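Long-range contacts in uncharacterized ACR, COG1565 superfamily (Burkholderia thailandensis, PDB 4F3N), which is uncharacterised but has the fold of S-adenosylmethionine-dependent methyltransferases and may symmetrically dimethylate protein arginines: residues S46-G51 with C318-R323; D53-S58 with F329-L334; E215-M220 with A294-Y299. All coordinates share one frame; numbering follows the deposited sequence.

Contact 1: S46-G51 with C318-R323. With SO4 (sulfate ion), chain B.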
ATOM      1  N   SER A  46     -18.484  20.622   4.439  1.00 30.11           N
ATOM      2  CA  SER A  46     -19.758  20.034   3.885  1.00 27.92           C
ATOM      3  C   SER A  46     -19.485  18.753   3.117  1.00 26.58           C
ATOM      4  O   SER A  46     -18.346  18.441   2.736  1.00 28.63           O
ATOM      5  CB  SER A  46     -20.486  21.026   2.976  1.00 31.17           C
ATOM      6  OG  SER A  46     -19.854  21.089   1.711  1.00 34.93           O
ATOM      7  N   LEU A  47     -20.534  18.004   2.859  1.00 21.98           N
ATOM      8  CA  LEU A  47     -20.372  16.709   2.277  1.00 19.90           C
ATOM      9  C   LEU A  47     -21.249  16.624   1.045  1.00 17.91           C
ATOM     10  O   LEU A  47     -22.447  16.514   1.191  1.00 16.92           O
ATOM     11  CB  LEU A  47     -20.794  15.677   3.304  1.00 20.68           C
ATOM     12  CG  LEU A  47     -20.481  14.246   2.970  1.00 22.08           C
ATOM     13  CD1 LEU A  47     -18.960  14.079   3.070  1.00 22.64           C
ATOM     14  CD2 LEU A  47     -21.217  13.312   3.938  1.00 22.82           C
ATOM     15  N   PRO A  48     -20.655  16.700  -0.157  1.00 16.15           N
ATOM     16  CA  PRO A  48     -21.441  16.633  -1.403  1.00 16.24           C
ATOM     17  C   PRO A  48     -22.199  15.322  -1.529  1.00 15.66           C
ATOM     18  O   PRO A  48     -21.718  14.252  -1.090  1.00 14.22           O
ATOM     19  CB  PRO A  48     -20.383  16.739  -2.482  1.00 16.82           C
ATOM     20  CG  PRO A  48     -19.279  17.490  -1.833  1.00 17.11           C
ATOM     21  CD  PRO A  48     -19.231  16.946  -0.451  1.00 17.15           C
ATOM     22  N   VAL A  49     -23.402  15.412  -2.067  1.00 14.70           N
ATOM     23  CA  VAL A  49     -24.240  14.262  -2.286  1.00 14.59           C
ATOM     24  C   VAL A  49     -23.924  13.689  -3.658  1.00 15.59           C
ATOM     25  O   VAL A  49     -23.917  14.434  -4.657  1.00 15.35           O
ATOM     26  CB  VAL A  49     -25.708  14.677  -2.231  1.00 14.71           C
ATOM     27  CG1 VAL A  49     -26.603  13.489  -2.527  1.00 14.78           C
ATOM     28  CG2 VAL A  49     -26.004  15.309  -0.870  1.00 14.10           C
ATOM     29  N   PRO A  50     -23.674  12.366  -3.743  1.00 15.07           N
ATOM     30  CA  PRO A  50     -23.398  11.783  -5.074  1.00 16.72           C
ATOM     31  C   PRO A  50     -24.604  11.798  -6.005  1.00 18.31           C
ATOM     32  O   PRO A  50     -25.735  11.900  -5.546  1.00 18.39           O
ATOM     33  CB  PRO A  50     -23.046  10.305  -4.782  1.00 16.50           C
ATOM     34  CG  PRO A  50     -23.079  10.150  -3.313  1.00 15.82           C
ATOM     35  CD  PRO A  50     -23.639  11.367  -2.653  1.00 15.39           C
ATOM     36  N   GLY A  51     -24.337  11.614  -7.287  1.00 21.22           N
ATOM     37  CA  GLY A  51     -25.376  11.439  -8.290  1.00 22.51           C
ATOM     38  C   GLY A  51     -26.261  10.224  -8.055  1.00 24.49           C
ATOM     39  O   GLY A  51     -25.903   9.313  -7.288  1.00 22.64           O
ATOM     40  N   CYS A 318      -9.902   8.469   5.538  1.00 16.39           N
ATOM     41  CA  CYS A 318     -10.789   8.266   4.424  1.00 16.26           C
ATOM     42  C   CYS A 318     -10.689   9.451   3.462  1.00 16.94           C
ATOM     43  O   CYS A 318     -10.374  10.572   3.876  1.00 17.79           O
ATOM     44  CB  CYS A 318     -12.226   8.109   4.921  1.00 16.64           C
ATOM     45  SG  CYS A 318     -12.385   6.877   6.240  1.00 16.34           S
ATOM     46  N   HIS A 319     -10.945   9.187   2.190  1.00 17.39           N
ATOM     47  CA  HIS A 319     -10.895  10.222   1.168  1.00 18.93           C
ATOM     48  C   HIS A 319     -12.125  10.144   0.341  1.00 17.87           C
ATOM     49  O   HIS A 319     -12.315   9.177  -0.372  1.00 16.18           O
ATOM     50  CB  HIS A 319      -9.661  10.048   0.283  1.00 21.32           C
ATOM     51  CG  HIS A 319      -8.391   9.953   1.063  1.00 24.15           C
ATOM     52  ND1 HIS A 319      -7.928   8.779   1.537  1.00 27.35           N
ATOM     53  CD2 HIS A 319      -7.508  10.925   1.489  1.00 27.38           C
ATOM     54  CE1 HIS A 319      -6.792   9.002   2.232  1.00 27.20           C
ATOM     55  NE2 HIS A 319      -6.533  10.299   2.199  1.00 26.61           N
ATOM     56  N   TYR A 320     -12.933  11.197   0.412  1.00 17.76           N
ATOM     57  CA  TYR A 320     -14.172  11.292  -0.341  1.00 17.62           C
ATOM     58  C   TYR A 320     -14.096  12.553  -1.205  1.00 18.56           C
ATOM     59  O   TYR A 320     -14.024  13.661  -0.668  1.00 17.57           O
ATOM     60  CB  TYR A 320     -15.355  11.340   0.619  1.00 16.84           C
ATOM     61  CG  TYR A 320     -16.694  11.528  -0.077  1.00 15.63           C
ATOM     62  CD1 TYR A 320     -17.157  10.603  -0.987  1.00 15.32           C
ATOM     63  CD2 TYR A 320     -17.455  12.672   0.129  1.00 16.64           C
ATOM     64  CE1 TYR A 320     -18.374  10.773  -1.652  1.00 15.40           C
ATOM     65  CE2 TYR A 320     -18.666  12.836  -0.517  1.00 16.05           C
ATOM     66  CZ  TYR A 320     -19.116  11.912  -1.426  1.00 16.23           C
ATOM     67  OH  TYR A 320     -20.349  12.101  -2.082  1.00 16.42           O
ATOM     68  N   ARG A 321     -14.118  12.350  -2.524  1.00 22.26           N
ATOM     69  CA  ARG A 321     -13.962  13.442  -3.502  1.00 26.44           C
ATOM     70  C   ARG A 321     -12.704  14.233  -3.126  1.00 30.05           C
ATOM     71  O   ARG A 321     -12.748  15.453  -2.917  1.00 33.02           O
ATOM     72  CB  ARG A 321     -15.196  14.329  -3.537  1.00 27.33           C
ATOM     73  CG  ARG A 321     -16.472  13.568  -3.887  1.00 28.51           C
ATOM     74  CD  ARG A 321     -17.689  14.396  -3.571  1.00 30.47           C
ATOM     75  NE  ARG A 321     -17.977  15.450  -4.558  1.00 31.99           N
ATOM     76  CZ  ARG A 321     -18.916  15.391  -5.515  1.00 32.20           C
ATOM     77  NH1 ARG A 321     -19.671  14.313  -5.675  1.00 31.82           N
ATOM     78  NH2 ARG A 321     -19.119  16.444  -6.318  1.00 33.06           N
ATOM     79  N   HIS A 322     -11.609  13.497  -2.971  1.00 33.64           N
ATOM     80  CA  HIS A 322     -10.332  14.061  -2.546  1.00 36.67           C
ATOM     81  C   HIS A 322     -10.530  15.091  -1.446  1.00 39.72           C
ATOM     82  O   HIS A 322     -10.168  16.263  -1.586  1.00 45.02           O
ATOM     83  CB  HIS A 322      -9.596  14.636  -3.763  1.00 40.53           C
ATOM     84  N   ARG A 323     -11.182  14.658  -0.366  1.00 36.36           N
ATOM     85  CA  ARG A 323     -11.245  15.385   0.895  1.00 31.31           C
ATOM     86  C   ARG A 323     -10.935  14.341   1.973  1.00 27.72           C
ATOM     87  O   ARG A 323     -11.629  13.329   2.068  1.00 23.83           O
ATOM     88  CB  ARG A 323     -12.621  15.992   1.133  1.00 31.94           C
TER
HETATM   89  S   SO4 B 501     -16.430  18.623  -5.549  1.00 53.60           S
HETATM   90  O1  SO4 B 501     -17.886  18.747  -5.237  1.00 47.71           O
HETATM   91  O2  SO4 B 501     -15.710  19.889  -5.274  1.00 49.93           O
HETATM   92  O3  SO4 B 501     -15.882  17.538  -4.681  1.00 52.47           O
HETATM   93  O4  SO4 B 501     -16.190  18.259  -6.976  1.00 47.82           O
HETATM   94  O   HOH W   1     -22.162  14.545  -6.742  1.00 28.05           O
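Tyr320 reaches across to the segment 46-51 and gives its hydroxyl to a backbone carbonyl: OH donates to Pro48 O at 2.7 Å. The carbonyl oxygen lies at the edge of the phenol ring, close to its plane, whereas the hydroxyl stands 42° above the carbonyl plane. With CG anti to the backbone N (chi1 176°), the ring spans the gap between the segments. Two apolar groups cross it at about a right angle: Leu47, whose CD1 is 3.6 Å from Tyr320 CD2, and Pro50, whose CD approaches the hydroxyl oxygen to 3.4 Å. Arg321 runs the other way past Pro48. Its guanidinium turns one face to the proline ring, with Pro48 CB lying 3.4 Å from Arg321 NE and offset toward the rim, so the cation is packed flat against aliphatic carbon. A bend at chi3 (77°) carries the group round to this position, and Arg321 CD is left over a face of the Tyr320 ring. Along the edge a sulfate ion, probably from the crystallisation liquor, accepts two bonds. Arg321 NE donates to sulfate O3 at 3.0 Å, and Arg321 NH2 to sulfate O1 at 2.8 Å. On NH1 a water accepts a bond and passes one on to Val49 O, a second tie between the segments. Tyr331 also meets the Tyr320 ring. This surface contact fastens the loop before helix 52-71 to the turn after strand 317-319. Its chemistry is mixed: one direct bond from a buried phenol, and a water-mediated bond from an exposed arginine whose charge the sulfate, in this crystal, probably offsets in part.

Contact 2: D53-S58 with F329-L334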
ATOM      1  N   ASP A  53     -26.952   7.475  -9.633  1.00 24.14           N
ATOM      2  CA  ASP A  53     -26.479   6.112  -9.907  1.00 25.50           C
ATOM      3  C   ASP A  53     -25.457   5.657  -8.848  1.00 22.81           C
ATOM      4  O   ASP A  53     -25.560   4.529  -8.326  1.00 21.27           O
ATOM      5  CB  ASP A  53     -25.933   6.011 -11.320  1.00 27.98           C
ATOM      6  CG  ASP A  53     -27.007   6.273 -12.385  1.00 31.51           C
ATOM      7  OD1 ASP A  53     -28.231   6.215 -12.075  1.00 31.93           O
ATOM      8  OD2 ASP A  53     -26.611   6.484 -13.557  1.00 33.56           O
ATOM      9  N   ALA A  54     -24.512   6.534  -8.515  1.00 21.40           N
ATOM     10  CA  ALA A  54     -23.554   6.292  -7.421  1.00 20.43           C
ATOM     11  C   ALA A  54     -24.267   6.129  -6.077  1.00 18.49           C
ATOM     12  O   ALA A  54     -23.941   5.247  -5.272  1.00 18.01           O
ATOM     13  CB  ALA A  54     -22.535   7.429  -7.324  1.00 20.62           C
ATOM     14  N   LEU A  55     -25.251   6.972  -5.806  1.00 17.78           N
ATOM     15  CA  LEU A  55     -25.984   6.851  -4.554  1.00 16.96           C
ATOM     16  C   LEU A  55     -26.694   5.483  -4.469  1.00 16.27           C
ATOM     17  O   LEU A  55     -26.648   4.837  -3.435  1.00 15.21           O
ATOM     18  CB  LEU A  55     -26.995   7.990  -4.427  1.00 18.83           C
ATOM     19  CG  LEU A  55     -27.717   8.174  -3.114  1.00 19.65           C
ATOM     20  CD1 LEU A  55     -26.699   8.278  -1.978  1.00 20.61           C
ATOM     21  CD2 LEU A  55     -28.588   9.427  -3.218  1.00 21.31           C
ATOM     22  N   ALA A  56     -27.327   5.040  -5.557  1.00 16.66           N
ATOM     23  CA  ALA A  56     -28.014   3.749  -5.563  1.00 17.00           C
ATOM     24  C   ALA A  56     -27.035   2.615  -5.266  1.00 16.69           C
ATOM     25  O   ALA A  56     -27.363   1.654  -4.529  1.00 17.51           O
ATOM     26  CB  ALA A  56     -28.679   3.509  -6.926  1.00 18.22           C
ATOM     27  N   GLN A  57     -25.862   2.694  -5.875  1.00 17.02           N
ATOM     28  CA  GLN A  57     -24.807   1.724  -5.623  1.00 18.09           C
ATOM     29  C   GLN A  57     -24.363   1.698  -4.148  1.00 15.62           C
ATOM     30  O   GLN A  57     -24.282   0.633  -3.510  1.00 14.42           O
ATOM     31  CB  GLN A  57     -23.578   2.042  -6.483  1.00 20.99           C
ATOM     32  CG  GLN A  57     -22.351   1.237  -6.084  1.00 24.05           C
ATOM     33  CD  GLN A  57     -21.111   1.607  -6.860  1.00 27.45           C
ATOM     34  OE1 GLN A  57     -20.176   2.256  -6.325  1.00 32.33           O
ATOM     35  NE2 GLN A  57     -21.046   1.141  -8.093  1.00 30.33           N
ATOM     36  N   SER A  58     -24.082   2.884  -3.622  1.00 14.72           N
ATOM     37  CA  SER A  58     -23.662   2.999  -2.222  1.00 13.26           C
ATOM     38  C   SER A  58     -24.764   2.500  -1.289  1.00 13.65           C
ATOM     39  O   SER A  58     -24.499   1.807  -0.308  1.00 12.54           O
ATOM     40  CB  SER A  58     -23.304   4.454  -1.887  1.00 13.02           C
ATOM     41  OG  SER A  58     -22.804   4.593  -0.583  1.00 11.57           O
ATOM     42  N   PHE A 329     -17.840   5.530   7.508  1.00 10.79           N
ATOM     43  CA  PHE A 329     -19.228   5.200   7.268  1.00 10.80           C
ATOM     44  C   PHE A 329     -19.853   6.173   6.257  1.00 10.97           C
ATOM     45  O   PHE A 329     -20.983   5.991   5.833  1.00 11.85           O
ATOM     46  CB  PHE A 329     -19.977   5.238   8.607  1.00 10.83           C
ATOM     47  CG  PHE A 329     -19.398   4.300   9.629  1.00 10.44           C
ATOM     48  CD1 PHE A 329     -19.063   2.992   9.268  1.00 10.33           C
ATOM     49  CD2 PHE A 329     -19.168   4.718  10.897  1.00 10.86           C
ATOM     50  CE1 PHE A 329     -18.496   2.110  10.188  1.00 10.08           C
ATOM     51  CE2 PHE A 329     -18.634   3.850  11.831  1.00 10.93           C
ATOM     52  CZ  PHE A 329     -18.286   2.565  11.469  1.00 10.74           C
ATOM     53  N   VAL A 330     -19.089   7.167   5.829  1.00 11.12           N
ATOM     54  CA  VAL A 330     -19.529   8.044   4.695  1.00 11.40           C
ATOM     55  C   VAL A 330     -19.588   7.245   3.373  1.00 11.06           C
ATOM     56  O   VAL A 330     -18.629   6.555   2.994  1.00 10.55           O
ATOM     57  CB  VAL A 330     -18.603   9.277   4.564  1.00 11.48           C
ATOM     58  CG1 VAL A 330     -18.813   9.999   3.217  1.00 11.64           C
ATOM     59  CG2 VAL A 330     -18.788  10.215   5.760  1.00 12.31           C
ATOM     60  N   TYR A 331     -20.718   7.349   2.688  1.00 11.02           N
ATOM     61  CA  TYR A 331     -20.961   6.762   1.372  1.00 11.53           C
ATOM     62  C   TYR A 331     -20.137   5.501   1.080  1.00 11.02           C
ATOM     63  O   TYR A 331     -19.195   5.546   0.286  1.00 10.55           O
ATOM     64  CB  TYR A 331     -20.772   7.820   0.272  1.00 11.88           C
ATOM     65  CG  TYR A 331     -21.788   8.926   0.363  1.00 12.72           C
ATOM     66  CD1 TYR A 331     -23.152   8.644   0.253  1.00 13.14           C
ATOM     67  CD2 TYR A 331     -21.400  10.232   0.621  1.00 12.92           C
ATOM     68  CE1 TYR A 331     -24.098   9.652   0.385  1.00 13.80           C
ATOM     69  CE2 TYR A 331     -22.340  11.245   0.743  1.00 13.79           C
ATOM     70  CZ  TYR A 331     -23.680  10.940   0.651  1.00 14.02           C
ATOM     71  OH  TYR A 331     -24.621  11.955   0.747  1.00 14.84           O
ATOM     72  N   PRO A 332     -20.481   4.381   1.743  1.00 10.72           N
ATOM     73  CA  PRO A 332     -19.816   3.116   1.449  1.00 10.90           C
ATOM     74  C   PRO A 332     -19.702   2.847  -0.065  1.00 11.41           C
ATOM     75  O   PRO A 332     -20.685   2.945  -0.795  1.00 12.41           O
ATOM     76  CB  PRO A 332     -20.719   2.069   2.110  1.00 10.78           C
ATOM     77  CG  PRO A 332     -21.321   2.788   3.248  1.00 10.84           C
ATOM     78  CD  PRO A 332     -21.543   4.217   2.754  1.00 11.14           C
ATOM     79  N   GLY A 333     -18.511   2.508  -0.500  1.00 11.96           N
ATOM     80  CA  GLY A 333     -18.277   2.202  -1.910  1.00 12.32           C
ATOM     81  C   GLY A 333     -17.820   3.403  -2.713  1.00 13.54           C
ATOM     82  O   GLY A 333     -17.366   3.234  -3.866  1.00 13.50           O
ATOM     83  N   LEU A 334     -17.975   4.623  -2.179  1.00 13.37           N
ATOM     84  CA  LEU A 334     -17.642   5.841  -2.932  1.00 13.82           C
ATOM     85  C   LEU A 334     -16.445   6.597  -2.377  1.00 14.30           C
ATOM     86  O   LEU A 334     -16.074   7.657  -2.891  1.00 14.16           O
ATOM     87  CB  LEU A 334     -18.841   6.785  -3.008  1.00 14.36           C
ATOM     88  CG  LEU A 334     -20.143   6.188  -3.530  1.00 15.15           C
ATOM     89  CD1 LEU A 334     -21.234   7.274  -3.572  1.00 15.37           C
ATOM     90  CD2 LEU A 334     -19.958   5.554  -4.909  1.00 14.97           C
TER
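Ser58 and Pro332 form the tight centre of this contact, where a helix leans on a turn. Ser58 OG donates to Pro332 O at 2.7 Å, from a position tilted 24° out of the carbonyl plane, and the same oxygen receives a CA-H...O contact from Ser58 CA at 3.3 Å. The serine hydroxyl is directed off the helix by a chi1 of -176°, which sets OG against the backbone of Tyr331 and Pro332, 3.6 Å from Pro332 CD and at the edge of the Tyr331 ring. The accepting carbonyl belongs to a type II beta turn, Tyr331 to Leu334, closed by the bond from Leu334 N to Tyr331 O. Gly333 supplies the positive phi usual at the third position of such a turn, where a CB would jam against the preceding carbonyl. Leu334 extends the close packing: both its methyls rest on Ala54 CB, each at 4.0 Å, and CD1 also lies 3.9 Å from Ser58 CB. Contacts thin out toward the partly exposed margins. At one, Gln57, extended beyond CG, crosses Leu334 at a slant, its OE1 3.6 Å from Leu334 CD2 in plain van der Waals contact. At the other, Leu55 meets the Tyr331 ring obliquely through a single methyl, CD1, 3.8 Å from Tyr331 CE1. The contact joins the first turns of helix 52-71 to the loop between strands 324-325 and 336-342. Pro50, just ahead of the helix, also packs on Tyr331 and Leu334, while Tyr81 and Val85 of helix 78-87 lie against Pro332.

Contact 3: E215-M220 with A294-Y299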
ATOM      1  N   GLU A 215       1.963   1.412  -2.551  1.00  9.55           N
ATOM      2  CA  GLU A 215       0.706   1.777  -1.921  1.00  9.74           C
ATOM      3  C   GLU A 215      -0.366   0.688  -1.976  1.00 10.02           C
ATOM      4  O   GLU A 215      -1.550   0.982  -2.245  1.00 10.01           O
ATOM      5  CB  GLU A 215       0.219   3.099  -2.539  1.00 10.47           C
ATOM      6  CG  GLU A 215       1.018   4.253  -1.995  1.00 11.33           C
ATOM      7  CD  GLU A 215       0.463   5.597  -2.428  1.00 12.55           C
ATOM      8  OE1 GLU A 215      -0.607   5.927  -1.963  1.00 13.33           O
ATOM      9  OE2 GLU A 215       1.084   6.221  -3.288  1.00 15.79           O
ATOM     10  N   VAL A 216       0.029  -0.559  -1.718  1.00  9.61           N
ATOM     11  CA  VAL A 216      -0.932  -1.633  -1.614  1.00  9.89           C
ATOM     12  C   VAL A 216      -1.146  -2.100  -0.185  1.00  9.57           C
ATOM     13  O   VAL A 216      -2.280  -2.494   0.150  1.00 10.18           O
ATOM     14  CB  VAL A 216      -0.608  -2.834  -2.549  1.00 10.31           C
ATOM     15  CG1 VAL A 216      -0.621  -2.370  -4.011  1.00 11.11           C
ATOM     16  CG2 VAL A 216       0.720  -3.460  -2.251  1.00 10.42           C
ATOM     17  N   LEU A 217      -0.127  -2.023   0.668  1.00  9.16           N
ATOM     18  CA  LEU A 217      -0.280  -2.447   2.061  1.00  8.99           C
ATOM     19  C   LEU A 217      -1.271  -1.577   2.820  1.00  8.67           C
ATOM     20  O   LEU A 217      -2.083  -2.109   3.659  1.00  9.18           O
ATOM     21  CB  LEU A 217       1.058  -2.478   2.776  1.00  8.89           C
ATOM     22  CG  LEU A 217       2.111  -3.485   2.263  1.00  9.38           C
ATOM     23  CD1 LEU A 217       3.398  -3.303   3.061  1.00  9.16           C
ATOM     24  CD2 LEU A 217       1.657  -4.962   2.268  1.00  9.73           C
ATOM     25  N   ASP A 218      -1.299  -0.282   2.474  1.00  8.44           N
ATOM     26  CA  ASP A 218      -2.157   0.686   3.159  1.00  8.43           C
ATOM     27  C   ASP A 218      -3.645   0.458   2.913  1.00  9.25           C
ATOM     28  O   ASP A 218      -4.447   0.997   3.652  1.00  9.50           O
ATOM     29  CB  ASP A 218      -1.760   2.126   2.820  1.00  8.42           C
ATOM     30  CG  ASP A 218      -1.961   2.466   1.374  1.00  8.73           C
ATOM     31  OD1 ASP A 218      -3.077   2.234   0.872  1.00  9.14           O
ATOM     32  OD2 ASP A 218      -1.009   2.966   0.702  1.00  8.28           O
ATOM     33  N   ALA A 219      -3.995  -0.349   1.912  1.00  9.53           N
ATOM     34  CA  ALA A 219      -5.430  -0.535   1.543  1.00 10.41           C
ATOM     35  C   ALA A 219      -5.920  -1.918   1.906  1.00 10.81           C
ATOM     36  O   ALA A 219      -7.069  -2.270   1.619  1.00 10.83           O
ATOM     37  CB  ALA A 219      -5.637  -0.299   0.068  1.00 10.81           C
ATOM     38  N   MET A 220      -5.061  -2.681   2.572  1.00 10.84           N
ATOM     39  CA  MET A 220      -5.481  -3.991   3.078  1.00 10.83           C
ATOM     40  C   MET A 220      -6.252  -3.843   4.400  1.00  9.95           C
ATOM     41  O   MET A 220      -5.962  -2.956   5.207  1.00  8.89           O
ATOM     42  CB  MET A 220      -4.296  -4.901   3.192  1.00 11.86           C
ATOM     43  CG  MET A 220      -3.718  -5.137   1.806  1.00 13.38           C
ATOM     44  SD  MET A 220      -2.344  -6.254   1.753  1.00 14.79           S
ATOM     45  CE  MET A 220      -1.916  -6.225   0.017  1.00 13.71           C
ATOM     46  N   ALA A 294      11.665  -8.103  -3.042  1.00  7.93           N
ATOM     47  CA  ALA A 294      10.295  -7.578  -2.959  1.00  7.66           C
ATOM     48  C   ALA A 294      10.427  -6.218  -2.318  1.00  7.72           C
ATOM     49  O   ALA A 294      11.016  -6.112  -1.225  1.00  7.69           O
ATOM     50  CB  ALA A 294       9.337  -8.480  -2.172  1.00  7.64           C
ATOM     51  N   PHE A 295       9.951  -5.187  -3.013  1.00  7.35           N
ATOM     52  CA  PHE A 295       9.946  -3.807  -2.532  1.00  7.35           C
ATOM     53  C   PHE A 295       8.516  -3.398  -2.213  1.00  7.35           C
ATOM     54  O   PHE A 295       7.649  -3.566  -3.068  1.00  7.38           O
ATOM     55  CB  PHE A 295      10.432  -2.850  -3.607  1.00  7.37           C
ATOM     56  CG  PHE A 295      11.891  -3.055  -4.035  1.00  7.43           C
ATOM     57  CD1 PHE A 295      12.913  -2.283  -3.464  1.00  7.84           C
ATOM     58  CD2 PHE A 295      12.203  -3.979  -4.988  1.00  7.76           C
ATOM     59  CE1 PHE A 295      14.240  -2.420  -3.866  1.00  7.98           C
ATOM     60  CE2 PHE A 295      13.513  -4.135  -5.395  1.00  7.77           C
ATOM     61  CZ  PHE A 295      14.520  -3.348  -4.837  1.00  7.97           C
ATOM     62  N   PHE A 296       8.290  -2.885  -1.003  1.00  7.40           N
ATOM     63  CA  PHE A 296       7.027  -2.257  -0.621  1.00  7.63           C
ATOM     64  C   PHE A 296       7.234  -0.799  -0.320  1.00  7.06           C
ATOM     65  O   PHE A 296       8.129  -0.462   0.443  1.00  7.20           O
ATOM     66  CB  PHE A 296       6.410  -2.981   0.575  1.00  8.18           C
ATOM     67  CG  PHE A 296       6.108  -4.425   0.290  1.00  9.20           C
ATOM     68  CD1 PHE A 296       4.997  -4.795  -0.466  1.00  9.98           C
ATOM     69  CD2 PHE A 296       6.954  -5.413   0.745  1.00  9.51           C
ATOM     70  CE1 PHE A 296       4.715  -6.149  -0.711  1.00 10.85           C
ATOM     71  CE2 PHE A 296       6.707  -6.751   0.446  1.00  9.96           C
ATOM     72  CZ  PHE A 296       5.590  -7.109  -0.263  1.00 10.65           C
ATOM     73  N   ILE A 297       6.474   0.063  -0.986  1.00  6.73           N
ATOM     74  CA  ILE A 297       6.547   1.493  -0.837  1.00  6.90           C
ATOM     75  C   ILE A 297       5.235   1.943  -0.228  1.00  6.87           C
ATOM     76  O   ILE A 297       4.161   1.618  -0.769  1.00  6.82           O
ATOM     77  CB  ILE A 297       6.697   2.199  -2.207  1.00  7.47           C
ATOM     78  CG1 ILE A 297       7.935   1.607  -2.938  1.00  7.93           C
ATOM     79  CG2 ILE A 297       6.858   3.729  -2.018  1.00  7.71           C
ATOM     80  CD1 ILE A 297       7.582   0.875  -4.214  1.00  8.62           C
ATOM     81  N   ASP A 298       5.299   2.645   0.890  1.00  6.64           N
ATOM     82  CA  ASP A 298       4.063   3.081   1.536  1.00  6.83           C
ATOM     83  C   ASP A 298       4.337   4.054   2.649  1.00  7.49           C
ATOM     84  O   ASP A 298       5.458   4.171   3.166  1.00  7.83           O
ATOM     85  CB  ASP A 298       3.293   1.864   2.072  1.00  6.84           C
ATOM     86  CG  ASP A 298       1.832   1.859   1.730  1.00  6.63           C
ATOM     87  OD1 ASP A 298       1.177   2.948   1.756  1.00  6.79           O
ATOM     88  OD2 ASP A 298       1.314   0.756   1.422  1.00  6.36           O
ATOM     89  N   TYR A 299       3.280   4.748   3.032  1.00  7.67           N
ATOM     90  CA  TYR A 299       3.337   5.634   4.187  1.00  8.45           C
ATOM     91  C   TYR A 299       3.127   4.887   5.492  1.00  8.30           C
ATOM     92  O   TYR A 299       2.287   3.972   5.615  1.00  8.61           O
ATOM     93  CB  TYR A 299       2.353   6.777   4.009  1.00  8.80           C
ATOM     94  CG  TYR A 299       0.956   6.390   3.516  1.00  9.43           C
ATOM     95  CD1 TYR A 299       0.643   6.381   2.141  1.00  9.92           C
ATOM     96  CD2 TYR A 299      -0.043   6.046   4.406  1.00 10.24           C
ATOM     97  CE1 TYR A 299      -0.630   6.073   1.690  1.00  9.79           C
ATOM     98  CE2 TYR A 299      -1.332   5.701   3.949  1.00 10.42           C
ATOM     99  CZ  TYR A 299      -1.610   5.728   2.599  1.00 10.20           C
ATOM    100  OH  TYR A 299      -2.866   5.392   2.141  1.00 11.10           O
TER
HETATM  101  O   HOH W   2      -2.974   5.253  -0.712  1.00 25.02           O
HETATM  102  O   HOH W   3       2.610  -1.025  -0.310  1.00  8.82           O
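Glu215 and Asp298 come within 5.0 Å at their CA atoms, where the chain leaving strand 210-214 still pairs with strand 293-298 through a nearly straight bond from Glu215 N to Ile297 O (2.8 Å) before turning into the short 3-10 segment 217-219. The Asp298 carboxylate meets the backbone of this turn. Its OD2 accepts from Asp218 N at 3.0 Å, met from above the carboxylate plane, and a water that accepts from Val216 N lies 2.8 Å from Asp298 OD2 and may donate to it; OD1 receives Tyr299 N on the anti lone pair. The two aspartates cross with their carboxylate planes 80° apart, bringing Asp218 OD2 to 2.4 Å from Asp298 OD1. For Asp218 a chi1 of 65° places CG between its backbone N and carbonyl carbon and leaves the carboxylate almost parallel to the Tyr299 ring, 11° apart. Tyr299 carries Asp298 OD1 over one face and Glu215 OE1 at its edge, 3.7 Å from Tyr299 CE1. A second water sits among Glu215 OE1, Tyr299 OH and, more loosely, Asp218 OD2, and cannot donate to every acceptor around it. Glu215 OE1 is also bonded to Thr113, a residue seen to bind S-adenosylhomocysteine. Apolar packing is supplied by Leu217, which crosses Phe296 at about a right angle, CD1 being 3.9 Å from Phe296 CB. The buried contact thus lies at the ends of two adjacent parallel strands of the seven-stranded methyltransferase sheet, beside the cofactor site that also includes Asn214. Phe281 of helix 276-288 covers Leu217 and Phe296, strand 407-414 flanks Phe296 from the next position in the sheet, and Asp218 is linked through its backbone to Ala339 of strand 336-342.

Contacts 1 and 2 form one continuous patch, their centres 10 Å apart, and their segments alternate along the chain. Pro50 joins them: its CD is 3.3 Å from Tyr331 CZ, and its CG is 3.4 Å from Leu334 CD1. Together they hold the first modelled residues and the start of helix 52-71 against the chain between strands 317-319 and 336-342. Contact 3 is nested in sequence inside the loops closed by both, yet lies near the centre of the chain, 24 Å from contact 1 and 25 Å from contact 2, centre to centre, although the nearest atoms of contacts 1 and 3 are about 5 Å apart, without touching. It alone borders the S-adenosylhomocysteine site.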